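Local coordinates for protein endo-beta-mannanase (Rhizomucor miehei, PDB 4QP0) that probably hydrolyses internal beta-1,4-mannosidic linkages in mannans, galactomannans and glucomannans, as a secreted TIM-barrel glycoside hydrolase of family 5, at residues F19-T24 against G48-R53; F252-L257 against P288-E293. All coordinates share one frame; numbering follows the deposited sequence.

Contact 1 of 2, residues F19-T24 against G48-R53; sequences FYFEGT and GLPVVR
Phe21 and Val51 meet because chi1 of Phe21 (62°) puts CG between the backbone N and the carbonyl carbon, and Val51, with CG1 anti to N, holds CG2 anti to its own carbonyl carbon, where it lies over the ring. The result is a CH-pi contact, Val51 CG2 lying 3.9 Å from the Phe21 ring centroid, almost on the ring normal. The two residues belong to parallel neighbours in the TIM barrel, strands 17-25 and 51-55, joined by helix 34-47 in a beta-alpha-beta crossover. Two backbone bonds bracket the pairing of Thr24 with Val52: Thr24 N donates to Val51 O (3.1 Å), and Arg53 N donates to Thr24 O (2.8 Å), nearly straight at 171°. Ahead of the paired residues, side chains, the Glu22 carbonyl and a water make the contact. Pro50 CG touches both Phe21 CB (3.6 Å) and Phe19 CZ (3.9 Å), and the water accepts from Glu22 N and donates to the O of Gly48, whose positive phi belongs to the Schellman motif closing helix 34-47. On the face shared by Thr24 and Val52, the two CG2 methyls lie side by side, and Met44 of that helix packs against both residues. Leu49 divides its methyls: CD1 meets Thr24 CG2 at 3.8 Å, whereas CD2 lies against Glu22, 3.1 Å from its O and 3.8 Å from its CG.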
loop_
_atom_site.group_PDB
_atom_site.type_symbol
_atom_site.label_atom_id
_atom_site.label_comp_id
_atom_site.label_asym_id
_atom_site.label_seq_id
_atom_site.Cartn_x
_atom_site.Cartn_y
_atom_site.Cartn_z
ATOM N N PHE A 19 7.694 12.419 12.132
ATOM C CA PHE A 19 8.340 11.658 11.069
ATOM C C PHE A 19 7.709 11.972 9.703
ATOM O O PHE A 19 6.665 11.421 9.338
ATOM C CB PHE A 19 8.263 10.158 11.415
ATOM C CG PHE A 19 9.054 9.253 10.501
ATOM C CD1 PHE A 19 10.271 9.659 9.945
ATOM C CD2 PHE A 19 8.600 7.956 10.239
ATOM C CE1 PHE A 19 10.995 8.807 9.116
ATOM C CE2 PHE A 19 9.321 7.101 9.417
ATOM C CZ PHE A 19 10.519 7.524 8.854
ATOM N N TYR A 20 8.342 12.891 8.974
ATOM C CA TYR A 20 7.983 13.194 7.584
ATOM C C TYR A 20 8.965 12.459 6.686
ATOM O O TYR A 20 10.167 12.476 6.942
ATOM C CB TYR A 20 8.056 14.701 7.290
ATOM C CG TYR A 20 7.027 15.545 8.007
ATOM C CD1 TYR A 20 5.764 15.757 7.462
ATOM C CD2 TYR A 20 7.323 16.152 9.224
ATOM C CE1 TYR A 20 4.817 16.532 8.114
ATOM C CE2 TYR A 20 6.386 16.936 9.884
ATOM C CZ TYR A 20 5.133 17.117 9.325
ATOM O OH TYR A 20 4.201 17.889 9.979
ATOM N N PHE A 21 8.456 11.812 5.638
ATOM C CA PHE A 21 9.320 11.086 4.725
ATOM C C PHE A 21 8.809 11.050 3.293
ATOM O O PHE A 21 7.613 11.201 3.045
ATOM C CB PHE A 21 9.570 9.668 5.236
ATOM C CG PHE A 21 8.326 8.817 5.337
ATOM C CD1 PHE A 21 7.923 8.019 4.274
ATOM C CD2 PHE A 21 7.574 8.793 6.514
ATOM C CE1 PHE A 21 6.791 7.219 4.378
ATOM C CE2 PHE A 21 6.446 7.996 6.620
ATOM C CZ PHE A 21 6.055 7.210 5.551
ATOM N N GLU A 22 9.735 10.875 2.356
ATOM C CA GLU A 22 9.396 10.341 1.048
ATOM C C GLU A 22 9.777 8.867 1.082
ATOM O O GLU A 22 10.898 8.523 1.444
ATOM C CB GLU A 22 10.139 11.068 -0.075
ATOM C CG GLU A 22 9.858 10.499 -1.461
ATOM C CD GLU A 22 10.766 11.073 -2.531
ATOM O OE1 GLU A 22 11.414 12.110 -2.273
ATOM O OE2 GLU A 22 10.836 10.491 -3.636
ATOM N N GLY A 23 8.835 7.996 0.744
ATOM C CA GLY A 23 9.114 6.573 0.664
ATOM C C GLY A 23 9.060 6.135 -0.780
ATOM O O GLY A 23 9.009 6.972 -1.670
ATOM N N THR A 24 9.065 4.826 -1.018
ATOM C CA THR A 24 8.924 4.310 -2.376
ATOM C C THR A 24 8.133 3.001 -2.413
ATOM O O THR A 24 7.788 2.454 -1.371
ATOM C CB THR A 24 10.287 4.155 -3.087
ATOM O OG1 THR A 24 10.067 3.836 -4.465
ATOM C CG2 THR A 24 11.138 3.062 -2.451
ATOM N N GLY A 48 18.083 8.459 0.362
ATOM C CA GLY A 48 17.471 9.106 1.525
ATOM C C GLY A 48 16.029 8.706 1.772
ATOM O O GLY A 48 15.239 9.485 2.302
ATOM N N LEU A 49 15.679 7.489 1.385
ATOM C CA LEU A 49 14.319 6.986 1.583
ATOM C C LEU A 49 14.324 6.031 2.768
ATOM O O LEU A 49 15.054 5.039 2.744
ATOM C CB LEU A 49 13.822 6.264 0.330
ATOM C CG LEU A 49 13.787 6.997 -1.018
ATOM C CD1 LEU A 49 13.575 5.998 -2.150
ATOM C CD2 LEU A 49 12.728 8.089 -1.057
ATOM N N PRO A 50 13.532 6.330 3.814
ATOM C CA PRO A 50 13.511 5.473 5.001
ATOM C C PRO A 50 12.381 4.431 5.040
ATOM O O PRO A 50 12.370 3.582 5.937
ATOM C CB PRO A 50 13.321 6.480 6.139
ATOM C CG PRO A 50 12.525 7.586 5.523
ATOM C CD PRO A 50 12.783 7.582 4.036
ATOM N N VAL A 51 11.447 4.495 4.094
ATOM C CA VAL A 51 10.299 3.577 4.091
ATOM C C VAL A 51 10.026 3.026 2.698
ATOM O O VAL A 51 10.125 3.755 1.706
ATOM C CB VAL A 51 8.997 4.253 4.608
ATOM C CG1 VAL A 51 7.813 3.294 4.519
ATOM C CG2 VAL A 51 9.151 4.733 6.043
ATOM N N VAL A 52 9.658 1.746 2.626
ATOM C CA VAL A 52 9.191 1.164 1.371
ATOM C C VAL A 52 7.858 0.385 1.538
ATOM O O VAL A 52 7.656 -0.357 2.508
ATOM C CB VAL A 52 10.315 0.347 0.673
ATOM C CG1 VAL A 52 10.744 -0.854 1.504
ATOM C CG2 VAL A 52 9.920 -0.066 -0.738
ATOM N N ARG A 53 6.948 0.607 0.592
ATOM C CA ARG A 53 5.682 -0.089 0.534
ATOM C C ARG A 53 5.823 -1.228 -0.461
ATOM O O ARG A 53 6.418 -1.053 -1.523
ATOM C CB ARG A 53 4.603 0.870 0.069
ATOM C CG ARG A 53 3.203 0.294 0.078
ATOM C CD ARG A 53 2.191 1.388 -0.184
ATOM N NE ARG A 53 0.870 0.838 -0.449
ATOM C CZ ARG A 53 0.423 0.497 -1.652
ATOM N NH1 ARG A 53 1.193 0.652 -2.726
ATOM N NH2 ARG A 53 -0.801 0.000 -1.781
HETATM O O HOH W 1 12.602 11.025 3.236
#

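Contact 2 of 2, residues F252-L257 against P288-E293; sequences FGTFHL and PVIMEE
Strands 253-257 and 289-293 run parallel, axes 4.7 Å apart and inclined by 30°, pairing Gly253, Thr254 and Phe255 with Val289, Ile290 and Met291 before a beta bulge shifts the register to His256 with Glu293. Through the bulge, Glu292 N donates to Phe255 O (3.0 Å) and Leu257 N to Glu293 O (2.7 Å). The Phe255 ring takes Met291 CB over one face, 3.9 Å from its centroid, and Val289 CG1 at its edge; Met291 SD approaches obliquely in a Met-aromatic contact. On the other face of the sheet, His256 NE2 donates in its ring plane to the anti side of Glu292 OE2 (2.9 Å, 159° at the hydrogen). Glu292 CG sits between its backbone N and carbonyl carbon; the extended chain carries the carboxylate to the His256 ring edge, turned 65° from the ring plane. Glu293 CB covers one imidazole face, 3.6 Å from the ring centroid, and ND1 is hydrogen-bonded to Glu175 OE2. The Thr254 methyl CG2 packs obliquely against the Glu292 carboxylate, 3.3 Å from CD. Arg53 forms salt bridges with both glutamates, and the Tyr258 hydroxyl is hydrogen-bonded to Glu293 OE1. Acids gathered here, where parallel strands end, are consistent with a family 5 TIM-barrel active site.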
loop_
_atom_site.group_PDB
_atom_site.type_symbol
_atom_site.label_atom_id
_atom_site.label_comp_id
_atom_site.label_asym_id
_atom_site.label_seq_id
_atom_site.Cartn_x
_atom_site.Cartn_y
_atom_site.Cartn_z
ATOM N N PHE A 252 -3.839 5.695 9.859
ATOM C CA PHE A 252 -3.551 6.704 8.842
ATOM C C PHE A 252 -4.318 6.440 7.542
ATOM O O PHE A 252 -4.743 5.313 7.272
ATOM C CB PHE A 252 -2.041 6.839 8.593
ATOM C CG PHE A 252 -1.397 5.612 8.006
ATOM C CD1 PHE A 252 -1.267 5.471 6.633
ATOM C CD2 PHE A 252 -0.899 4.605 8.831
ATOM C CE1 PHE A 252 -0.674 4.341 6.091
ATOM C CE2 PHE A 252 -0.301 3.473 8.294
ATOM C CZ PHE A 252 -0.190 3.340 6.923
ATOM N N GLY A 253 -4.513 7.498 6.760
ATOM C CA GLY A 253 -5.198 7.405 5.476
ATOM C C GLY A 253 -4.224 7.333 4.318
ATOM O O GLY A 253 -3.109 7.875 4.381
ATOM N N THR A 254 -4.649 6.661 3.257
ATOM C CA THR A 254 -3.819 6.507 2.079
ATOM C C THR A 254 -4.546 6.977 0.838
ATOM O O THR A 254 -5.751 6.762 0.690
ATOM C CB THR A 254 -3.424 5.039 1.869
ATOM O OG1 THR A 254 -4.560 4.211 2.148
ATOM C CG2 THR A 254 -2.297 4.653 2.802
ATOM N N PHE A 255 -3.796 7.627 -0.041
ATOM C CA PHE A 255 -4.270 7.952 -1.373
ATOM C C PHE A 255 -3.177 7.841 -2.451
ATOM O O PHE A 255 -1.972 7.933 -2.176
ATOM C CB PHE A 255 -4.987 9.309 -1.398
ATOM C CG PHE A 255 -4.071 10.508 -1.385
ATOM C CD1 PHE A 255 -3.851 11.237 -2.547
ATOM C CD2 PHE A 255 -3.464 10.934 -0.209
ATOM C CE1 PHE A 255 -3.033 12.359 -2.544
ATOM C CE2 PHE A 255 -2.640 12.058 -0.199
ATOM C CZ PHE A 255 -2.433 12.772 -1.367
ATOM N N HIS A 256 -3.626 7.617 -3.680
ATOM C CA HIS A 256 -2.747 7.414 -4.815
ATOM C C HIS A 256 -2.973 8.518 -5.795
ATOM O O HIS A 256 -4.004 9.186 -5.754
ATOM C CB HIS A 256 -3.044 6.063 -5.462
ATOM C CG HIS A 256 -2.831 4.884 -4.539
ATOM N ND1 HIS A 256 -2.602 3.641 -4.995
ATOM C CD2 HIS A 256 -2.793 4.802 -3.147
ATOM C CE1 HIS A 256 -2.443 2.805 -3.951
ATOM N NE2 HIS A 256 -2.564 3.516 -2.824
ATOM N N LEU A 257 -2.005 8.728 -6.679
ATOM C CA LEU A 257 -2.119 9.737 -7.729
ATOM C C LEU A 257 -1.684 9.192 -9.088
ATOM O O LEU A 257 -0.508 8.905 -9.307
ATOM C CB LEU A 257 -1.340 11.005 -7.354
ATOM C CG LEU A 257 -1.321 12.177 -8.352
ATOM C CD1 LEU A 257 -2.735 12.597 -8.742
ATOM C CD2 LEU A 257 -0.545 13.358 -7.784
ATOM N N PRO A 288 -2.699 11.229 10.200
ATOM C CA PRO A 288 -1.787 11.390 9.080
ATOM C C PRO A 288 -2.375 10.762 7.826
ATOM O O PRO A 288 -3.134 9.774 7.903
ATOM C CB PRO A 288 -0.544 10.603 9.514
ATOM C CG PRO A 288 -0.691 10.416 10.979
ATOM C CD PRO A 288 -2.162 10.279 11.189
ATOM N N VAL A 289 -2.048 11.369 6.691
ATOM C CA VAL A 289 -2.405 10.841 5.389
ATOM C C VAL A 289 -1.109 10.721 4.591
ATOM O O VAL A 289 -0.168 11.498 4.788
ATOM C CB VAL A 289 -3.458 11.725 4.681
ATOM C CG1 VAL A 289 -3.791 11.183 3.303
ATOM C CG2 VAL A 289 -4.733 11.792 5.510
ATOM N N ILE A 290 -1.059 9.711 3.726
ATOM C CA ILE A 290 0.115 9.449 2.915
ATOM C C ILE A 290 -0.296 9.232 1.460
ATOM O O ILE A 290 -1.187 8.425 1.160
ATOM C CB ILE A 290 0.933 8.251 3.472
ATOM C CG1 ILE A 290 2.246 8.059 2.697
ATOM C CG2 ILE A 290 0.098 6.974 3.513
ATOM C CD1 ILE A 290 3.040 6.835 3.109
ATOM N N MET A 291 0.328 9.995 0.566
ATOM C CA MET A 291 0.206 9.760 -0.864
ATOM C C MET A 291 1.172 8.633 -1.158
ATOM O O MET A 291 2.335 8.855 -1.494
ATOM C CB MET A 291 0.552 11.006 -1.671
ATOM C CG MET A 291 0.443 10.814 -3.174
ATOM S SD MET A 291 0.363 12.379 -4.057
ATOM C CE MET A 291 2.032 13.017 -3.870
ATOM N N GLU A 292 0.687 7.409 -0.991
ATOM C CA GLU A 292 1.590 6.270 -0.935
ATOM C C GLU A 292 1.911 5.710 -2.310
ATOM O O GLU A 292 2.820 4.891 -2.441
ATOM C CB GLU A 292 1.011 5.187 -0.040
ATOM C CG GLU A 292 -0.354 4.697 -0.489
ATOM C CD GLU A 292 -0.707 3.396 0.174
ATOM O OE1 GLU A 292 0.078 2.976 1.048
ATOM O OE2 GLU A 292 -1.754 2.797 -0.171
ATOM N N GLU A 293 1.143 6.129 -3.314
ATOM C CA GLU A 293 1.464 5.859 -4.712
ATOM C C GLU A 293 1.285 7.129 -5.518
ATOM O O GLU A 293 0.253 7.795 -5.420
ATOM C CB GLU A 293 0.562 4.778 -5.308
ATOM C CG GLU A 293 1.083 3.361 -5.169
ATOM C CD GLU A 293 0.260 2.343 -5.959
ATOM O OE1 GLU A 293 0.049 2.536 -7.179
ATOM O OE2 GLU A 293 -0.162 1.332 -5.356
#

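From the N terminus, strand 17-25 leads through helix 34-47 into strand 51-55, where contact 1 closes the first crossover. Roughly 200 residues later, strand 253-257 passes through helix 270-284 to strand 289-294, and contact 2 closes a later one. The loops follow in series, neither nesting nor crossing. Strand 320-323 bridges them within the sheet by pairing with both 17-25 and 289-294. The contact centres are 12 Å apart, yet their side chains join directly: Arg53 NE reaches Glu292 OE1 at 2.7 Å, and Arg53 NH1 reaches Glu293 OE2 at 3.0 Å. Earlier along both strands, toward their N-terminal ends, Phe21 CZ packs on Ile290 CD1 at 3.9 Å.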